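Local coordinates for protein Alpha/beta hydrolase (Enterobacter asburiae, PDB 6KMO) that probably hydrolyses ester bonds of lipid-like or other carboxylic ester substrates, as an esterase or lipase of the alpha/beta hydrolase fold, at residues L229-N232 with M233-F237; K45-E48 with Q49-P52; I306-Y309 with G310-N313. The protein carries 2 engineered substitutions. All coordinates share one frame; numbering follows the deposited sequence.

In the fold
The three contacts are local turns or caps in series along the chain, stacked inward from the surface. Contact 2, in the loop before helix 52-63, lies about 10 Å centre to centre from contact 1, the start of helix 231-241, and touches it: Trp236 CZ3 packs 3.9 Å from Met47 CG, and Asn232 CB 3.5 Å from Glu48 OE2. Contact 1 reaches contact 3 through Leu229 CD2, 3.5 Å from His307 CG, with centres about 16 Å apart. Contacts 2 and 3 do not touch, their nearest atoms being about 9 Å apart. Contact 3 supplies His307 to the presumed active site: this residue touches Ser180 of a nucleophile-elbow pattern and bonds to Asp277, consistent with a Ser-Asp-His triad.

Contact 1 of 3, residues L229-N232 with M233-F237; sequences LSKN and MMKWF
Ser230 holds OG between its own backbone N and carbonyl carbon (chi1 70°), which carries the hydroxyl forward to Met233 N. That amide donates to OG at 2.9 Å with an N-H...O angle of 159°, an N-cap bond. Met233 answers with CG anti to its carbonyl carbon (chi1 -77°) and a nearly extended chi2, which put SD beside the hydroxyl, where Ser230 N gives it a weak bond of 3.6 Å; a bend at chi3 then turns CE to 4.0 Å from Leu229 CD1. The reciprocal pair is a capping box, with sulfur in the acceptor role of the second residue. The helical bonds begin directly behind it, Met234 N to Ser230 O (3.1 Å) and Lys235 N to Lys231 O (3.0 Å).

On the buried side Leu229 divides its branches: CD2 lies against Met234 SD at 3.8 Å, while CD1 meets the Phe237 ring at its edge, 3.9 Å from CE2. On the outer side one water links Asn232 OD1, to which it donates, with Lys235 NZ. Lys231 runs alongside Lys235, but its ammonium bonds to Asn221.

Tyr220 of helix 218-222 touches Lys231 and Met234, Leu229 touches Val278 and His307, and Glu48 meets Asn232 and Trp236.

Contact 2 of 3, residues K45-E48 with Q49-P52; sequences KPME and QMTP
Pro46 to Met50 wind into a short 3-10 turn, each of two carbonyls taking the amide three residues on: Gln49 N to Pro46 O and Met50 N to Met47 O, both 2.9 Å. Both donors stand above the plane of the carbonyl they use, 47° out for Gln49 and 55° for Met50, so neither bond follows a lone pair. At Met50 the backbone opens to an extended conformation that leads to Thr51, the N-cap of helix 52-63.

Gln49 carries most of the side-chain contact. Its amide lies over the CG and CD side of the Pro46 ring, with NE2 3.7 Å from Pro46 CG. Lys45 spans the other part of the residue: an extended chain beyond CG brings its CE to 3.5 Å from Gln49 O. Met50, also extended, runs back along the turn, SD 4.0 Å from Met47 CA, until CE lies 3.5 Å from Lys45 O. Met47 packs on Ala55 and Val58 of helix 52-63 and on Met233 and Trp236 of helix 231-241.

Three waters bridge polar groups. One accepts from Lys45 NZ and gives a weak bond to Gln49 O; another donates to both Glu48 O and Met50 O; a third donates to Glu48 OE2 (2.7 Å) while accepting from Gln49 NE2. The direct bonds across this surface turn are thus the two backbone ones, supplemented by van der Waals packing of Gln49 and Met50, whereas polar side chains link through water.

Contact 3 of 3, residues I306-Y309 with G310-N313; sequences IHDY and GLLN
Hydrogen bonding across the contact converges on Asp308 O, which takes two amides. Leu312 N approaches nearly along the C=O axis at 3.1 Å, with a C=O...N angle of 173°; Leu311 N arrives from above the carbonyl plane, 62° out of it, at 2.9 Å, so the two donors use distinct regions of one oxygen. A water extends the closure by donating to Tyr309 O and Leu312 O, both at 2.8 Å. Among the side chains, Asp308 OD1 bonds to Trp208 and Asn179 and is thereby held in place, and Tyr309 OH bonds to Gln272.

Ahead of these bonds Ile306 to Tyr309 form a type II beta turn, closed by a weak bond from Tyr309 N to Ile306 O (3.2 Å), with Asp308 in its left-handed third position. In the alpha/beta hydrolase fold the loop after the last strand of the sheet carries the catalytic histidine; His307 fits that place, since its ND1 bonds to Asp277 and its ring touches Ser180 while meeting Trp208 edge to face.

Van der Waals packing lines the turn. The Asp308 and Leu311 side chains run side by side, OD2 3.5 Å from CD2. Those of Leu312 and Ile306 cross at about a right angle, their CD1 atoms 4.1 Å apart, and both residues lean on Phe35 of helix 30-41. Tyr309, with CG set between its backbone N and carbonyl carbon (chi1 58°), keeps its ring next to Gly310 N.

Contact 1 of 3, residues L229-N232 with M233-F237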
loop_
_atom_site.group_PDB
_atom_site.type_symbol
_atom_site.label_atom_id
_atom_site.label_comp_id
_atom_site.label_asym_id
_atom_site.label_seq_id
_atom_site.Cartn_x
_atom_site.Cartn_y
_atom_site.Cartn_z
ATOM N N LEU A 229 -0.552 -4.677 20.885
ATOM C CA LEU A 229 -1.987 -4.663 21.133
ATOM C C LEU A 229 -2.439 -6.101 21.362
ATOM O O LEU A 229 -2.296 -6.949 20.481
ATOM C CB LEU A 229 -2.752 -4.056 19.963
ATOM C CG LEU A 229 -4.277 -4.119 20.100
ATOM C CD1 LEU A 229 -4.716 -3.270 21.277
ATOM C CD2 LEU A 229 -4.954 -3.672 18.820
ATOM N N SER A 230 -3.021 -6.373 22.529
ATOM C CA SER A 230 -3.478 -7.712 22.853
ATOM C C SER A 230 -4.998 -7.828 22.785
ATOM O O SER A 230 -5.730 -6.836 22.798
ATOM C CB SER A 230 -3.035 -8.095 24.263
ATOM O OG SER A 230 -3.772 -7.314 25.188
ATOM N N LYS A 231 -5.480 -9.068 22.729
ATOM C CA LYS A 231 -6.917 -9.315 22.814
ATOM C C LYS A 231 -7.491 -8.758 24.109
ATOM O O LYS A 231 -8.548 -8.118 24.102
ATOM C CB LYS A 231 -7.204 -10.815 22.690
ATOM C CG LYS A 231 -8.686 -11.163 22.760
ATOM C CD LYS A 231 -8.923 -12.668 22.646
ATOM C CE LYS A 231 -8.673 -13.168 21.250
ATOM N NZ LYS A 231 -9.057 -14.614 21.132
ATOM N N ASN A 232 -6.808 -8.976 25.238
ATOM C CA ASN A 232 -7.340 -8.472 26.502
ATOM C C ASN A 232 -7.365 -6.949 26.536
ATOM O O ASN A 232 -8.267 -6.367 27.149
ATOM C CB ASN A 232 -6.532 -9.024 27.675
ATOM C CG ASN A 232 -6.902 -10.441 28.007
ATOM O OD1 ASN A 232 -7.916 -10.944 27.575
ATOM N ND2 ASN A 232 -6.059 -11.093 28.790
ATOM N N MET A 233 -6.394 -6.287 25.914
ATOM C CA MET A 233 -6.452 -4.831 25.806
ATOM C C MET A 233 -7.692 -4.405 25.027
ATOM O O MET A 233 -8.405 -3.479 25.426
ATOM C CB MET A 233 -5.186 -4.292 25.141
ATOM C CG MET A 233 -3.959 -4.240 26.066
ATOM S SD MET A 233 -2.309 -4.107 25.197
ATOM C CE MET A 233 -2.439 -2.467 24.504
ATOM N N MET A 234 -7.960 -5.057 23.897
ATOM C CA MET A 234 -9.119 -4.695 23.092
ATOM C C MET A 234 -10.417 -4.882 23.871
ATOM O O MET A 234 -11.331 -4.050 23.780
ATOM C CB MET A 234 -9.151 -5.492 21.792
ATOM C CG MET A 234 -8.242 -4.935 20.683
ATOM S SD MET A 234 -8.457 -3.125 20.242
ATOM C CE MET A 234 -10.304 -3.050 20.140
ATOM N N LYS A 235 -10.525 -5.970 24.640
ATOM C CA LYS A 235 -11.727 -6.180 25.442
ATOM C C LYS A 235 -11.881 -5.086 26.491
ATOM O O LYS A 235 -12.996 -4.597 26.732
ATOM C CB LYS A 235 -11.686 -7.556 26.103
ATOM C CG LYS A 235 -11.888 -8.707 25.138
ATOM C CD LYS A 235 -11.776 -10.058 25.846
ATOM C CE LYS A 235 -12.056 -11.187 24.892
ATOM N NZ LYS A 235 -11.948 -12.529 25.563
ATOM N N TRP A 236 -10.767 -4.676 27.104
ATOM C CA TRP A 236 -10.780 -3.613 28.105
ATOM C C TRP A 236 -11.177 -2.279 27.480
ATOM O O TRP A 236 -11.951 -1.505 28.058
ATOM C CB TRP A 236 -9.399 -3.524 28.757
ATOM C CG TRP A 236 -9.275 -2.589 29.904
ATOM C CD1 TRP A 236 -9.898 -2.679 31.115
ATOM C CD2 TRP A 236 -8.436 -1.433 29.978
ATOM N NE1 TRP A 236 -9.515 -1.647 31.924
ATOM C CE2 TRP A 236 -8.612 -0.865 31.251
ATOM C CE3 TRP A 236 -7.549 -0.819 29.084
ATOM C CZ2 TRP A 236 -7.940 0.272 31.659
ATOM C CZ3 TRP A 236 -6.893 0.320 29.497
ATOM C CH2 TRP A 236 -7.088 0.848 30.769
ATOM N N PHE A 237 -10.616 -1.967 26.321
ATOM C CA PHE A 237 -10.975 -0.729 25.639
ATOM C C PHE A 237 -12.467 -0.693 25.340
ATOM O O PHE A 237 -13.157 0.283 25.665
ATOM C CB PHE A 237 -10.169 -0.605 24.346
ATOM C CG PHE A 237 -8.674 -0.385 24.522
ATOM C CD1 PHE A 237 -8.146 0.360 25.569
ATOM C CD2 PHE A 237 -7.797 -0.898 23.578
ATOM C CE1 PHE A 237 -6.783 0.565 25.684
ATOM C CE2 PHE A 237 -6.428 -0.683 23.675
ATOM C CZ PHE A 237 -5.922 0.047 24.729
HETATM O O HOH W 1 -9.172 -12.765 26.172
#

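Contact 2 of 3, residues K45-E48 with Q49-P52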
loop_
_atom_site.group_PDB
_atom_site.type_symbol
_atom_site.label_atom_id
_atom_site.label_comp_id
_atom_site.label_asym_id
_atom_site.label_seq_id
_atom_site.Cartn_x
_atom_site.Cartn_y
_atom_site.Cartn_z
ATOM N N LYS A 45 2.774 -4.813 34.762
ATOM C CA LYS A 45 1.585 -5.622 34.641
ATOM C C LYS A 45 0.866 -5.318 33.332
ATOM O O LYS A 45 1.156 -4.326 32.653
ATOM C CB LYS A 45 0.668 -5.398 35.829
ATOM C CG LYS A 45 0.111 -4.005 35.943
ATOM C CD LYS A 45 -0.650 -3.890 37.250
ATOM C CE LYS A 45 -1.119 -2.497 37.511
ATOM N NZ LYS A 45 -1.717 -2.402 38.877
ATOM N N PRO A 46 -0.051 -6.194 32.940
ATOM C CA PRO A 46 -0.816 -5.962 31.712
ATOM C C PRO A 46 -1.613 -4.672 31.800
ATOM O O PRO A 46 -2.126 -4.299 32.857
ATOM C CB PRO A 46 -1.732 -7.186 31.628
ATOM C CG PRO A 46 -1.065 -8.239 32.477
ATOM C CD PRO A 46 -0.404 -7.477 33.579
ATOM N N MET A 47 -1.735 -3.995 30.650
ATOM C CA MET A 47 -2.396 -2.694 30.624
ATOM C C MET A 47 -3.815 -2.773 31.178
ATOM O O MET A 47 -4.264 -1.848 31.858
ATOM C CB MET A 47 -2.419 -2.120 29.205
ATOM C CG MET A 47 -3.148 -0.758 29.131
ATOM S SD MET A 47 -3.083 0.088 27.487
ATOM C CE MET A 47 -1.396 0.692 27.565
ATOM N N GLU A 48 -4.539 -3.860 30.885
ATOM C CA GLU A 48 -5.923 -3.962 31.334
ATOM C C GLU A 48 -6.054 -4.043 32.847
ATOM O O GLU A 48 -7.182 -3.952 33.354
ATOM C CB GLU A 48 -6.640 -5.124 30.645
ATOM C CG GLU A 48 -6.194 -6.529 31.048
ATOM C CD GLU A 48 -4.984 -7.077 30.301
ATOM O OE1 GLU A 48 -4.370 -6.339 29.494
ATOM O OE2 GLU A 48 -4.651 -8.262 30.511
ATOM N N GLN A 49 -4.953 -4.204 33.576
ATOM C CA GLN A 49 -4.960 -4.164 35.037
ATOM C C GLN A 49 -4.590 -2.794 35.586
ATOM O O GLN A 49 -4.539 -2.616 36.813
ATOM C CB GLN A 49 -4.006 -5.224 35.590
ATOM C CG GLN A 49 -4.452 -6.643 35.295
ATOM C CD GLN A 49 -3.457 -7.679 35.766
ATOM O OE1 GLN A 49 -2.618 -7.412 36.633
ATOM N NE2 GLN A 49 -3.526 -8.857 35.179
ATOM N N MET A 50 -4.335 -1.818 34.717
ATOM C CA MET A 50 -3.949 -0.479 35.138
ATOM C C MET A 50 -5.177 0.414 35.287
ATOM O O MET A 50 -6.251 0.143 34.744
ATOM C CB MET A 50 -3.022 0.151 34.090
ATOM C CG MET A 50 -1.668 -0.507 33.941
ATOM S SD MET A 50 -0.626 0.280 32.638
ATOM C CE MET A 50 0.757 -0.855 32.664
ATOM N N THR A 51 -5.007 1.514 36.016
ATOM C CA THR A 51 -6.016 2.552 35.972
ATOM C C THR A 51 -5.942 3.248 34.617
ATOM O O THR A 51 -4.919 3.180 33.932
ATOM C CB THR A 51 -5.775 3.591 37.054
ATOM O OG1 THR A 51 -4.557 4.275 36.793
ATOM C CG2 THR A 51 -5.689 2.932 38.439
ATOM N N PRO A 52 -7.010 3.931 34.206
ATOM C CA PRO A 52 -6.912 4.728 32.972
ATOM C C PRO A 52 -5.732 5.670 32.981
ATOM O O PRO A 52 -5.035 5.798 31.968
ATOM C CB PRO A 52 -8.256 5.457 32.925
ATOM C CG PRO A 52 -9.187 4.485 33.560
ATOM C CD PRO A 52 -8.399 3.824 34.676
HETATM O O HOH W 2 -3.218 -0.380 38.884
HETATM O O HOH W 3 -7.941 -1.894 35.039
HETATM O O HOH W 4 -5.399 -9.286 32.933
#

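Contact 3 of 3, residues I306-Y309 with G310-N313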
loop_
_atom_site.group_PDB
_atom_site.type_symbol
_atom_site.label_atom_id
_atom_site.label_comp_id
_atom_site.label_asym_id
_atom_site.label_seq_id
_atom_site.Cartn_x
_atom_site.Cartn_y
_atom_site.Cartn_z
ATOM N N ILE A 306 3.068 -4.473 13.081
ATOM C CA ILE A 306 2.131 -4.596 14.174
ATOM C C ILE A 306 1.101 -3.474 14.122
ATOM O O ILE A 306 1.262 -2.475 13.421
ATOM C CB ILE A 306 2.851 -4.577 15.549
ATOM C CG1 ILE A 306 3.719 -3.331 15.688
ATOM C CG2 ILE A 306 3.642 -5.854 15.753
ATOM C CD1 ILE A 306 4.220 -3.098 17.084
ATOM N N HIS A 307 0.041 -3.632 14.906
ATOM C CA HIS A 307 -0.909 -2.560 15.148
ATOM C C HIS A 307 -0.188 -1.256 15.477
ATOM O O HIS A 307 0.786 -1.231 16.226
ATOM C CB HIS A 307 -1.817 -2.954 16.318
ATOM C CG HIS A 307 -2.909 -1.974 16.565
ATOM N ND1 HIS A 307 -3.980 -1.833 15.718
ATOM C CD2 HIS A 307 -3.050 -1.025 17.524
ATOM C CE1 HIS A 307 -4.758 -0.854 16.167
ATOM N NE2 HIS A 307 -4.217 -0.357 17.263
ATOM N N ASP A 308 -0.696 -0.146 14.937
ATOM C CA ASP A 308 -0.172 1.186 15.251
ATOM C C ASP A 308 1.261 1.374 14.755
ATOM O O ASP A 308 1.987 2.244 15.244
ATOM C CB ASP A 308 -0.291 1.526 16.744
ATOM C CG ASP A 308 -1.540 2.316 17.075
ATOM O OD1 ASP A 308 -2.101 3.042 16.212
ATOM O OD2 ASP A 308 -1.941 2.249 18.265
ATOM N N TYR A 309 1.648 0.650 13.703
ATOM C CA TYR A 309 2.984 0.818 13.145
ATOM C C TYR A 309 3.245 2.273 12.792
ATOM O O TYR A 309 4.335 2.796 13.044
ATOM C CB TYR A 309 3.219 -0.097 11.935
ATOM C CG TYR A 309 2.259 0.044 10.760
ATOM C CD1 TYR A 309 1.122 -0.731 10.695
ATOM C CD2 TYR A 309 2.515 0.913 9.715
ATOM C CE1 TYR A 309 0.236 -0.629 9.628
ATOM C CE2 TYR A 309 1.628 1.034 8.630
ATOM C CZ TYR A 309 0.493 0.242 8.602
ATOM O OH TYR A 309 -0.438 0.325 7.581
ATOM N N GLY A 310 2.248 2.964 12.231
ATOM C CA GLY A 310 2.453 4.348 11.835
ATOM C C GLY A 310 2.314 5.364 12.947
ATOM O O GLY A 310 2.621 6.541 12.734
ATOM N N LEU A 311 1.818 4.953 14.110
ATOM C CA LEU A 311 1.724 5.842 15.261
ATOM C C LEU A 311 2.985 5.821 16.111
ATOM O O LEU A 311 3.496 6.876 16.482
ATOM C CB LEU A 311 0.544 5.425 16.155
ATOM C CG LEU A 311 0.462 6.125 17.514
ATOM C CD1 LEU A 311 0.168 7.604 17.316
ATOM C CD2 LEU A 311 -0.581 5.490 18.416
ATOM N N LEU A 312 3.465 4.633 16.453
ATOM C CA LEU A 312 4.468 4.494 17.507
ATOM C C LEU A 312 5.764 5.174 17.108
ATOM O O LEU A 312 6.410 4.802 16.126
ATOM C CB LEU A 312 4.692 3.008 17.805
ATOM C CG LEU A 312 3.474 2.313 18.407
ATOM C CD1 LEU A 312 3.601 0.785 18.385
ATOM C CD2 LEU A 312 3.168 2.798 19.828
ATOM N N ASN A 313 6.166 6.183 17.878
ATOM C CA ASN A 313 7.335 6.946 17.478
ATOM C C ASN A 313 8.618 6.130 17.446
ATOM O O ASN A 313 9.456 6.428 16.585
ATOM C CB ASN A 313 7.438 8.214 18.327
ATOM C CG ASN A 313 6.354 9.206 17.995
ATOM O OD1 ASN A 313 5.754 9.150 16.922
ATOM N ND2 ASN A 313 6.066 10.102 18.910
HETATM O O HOH W 5 5.525 5.293 13.558
#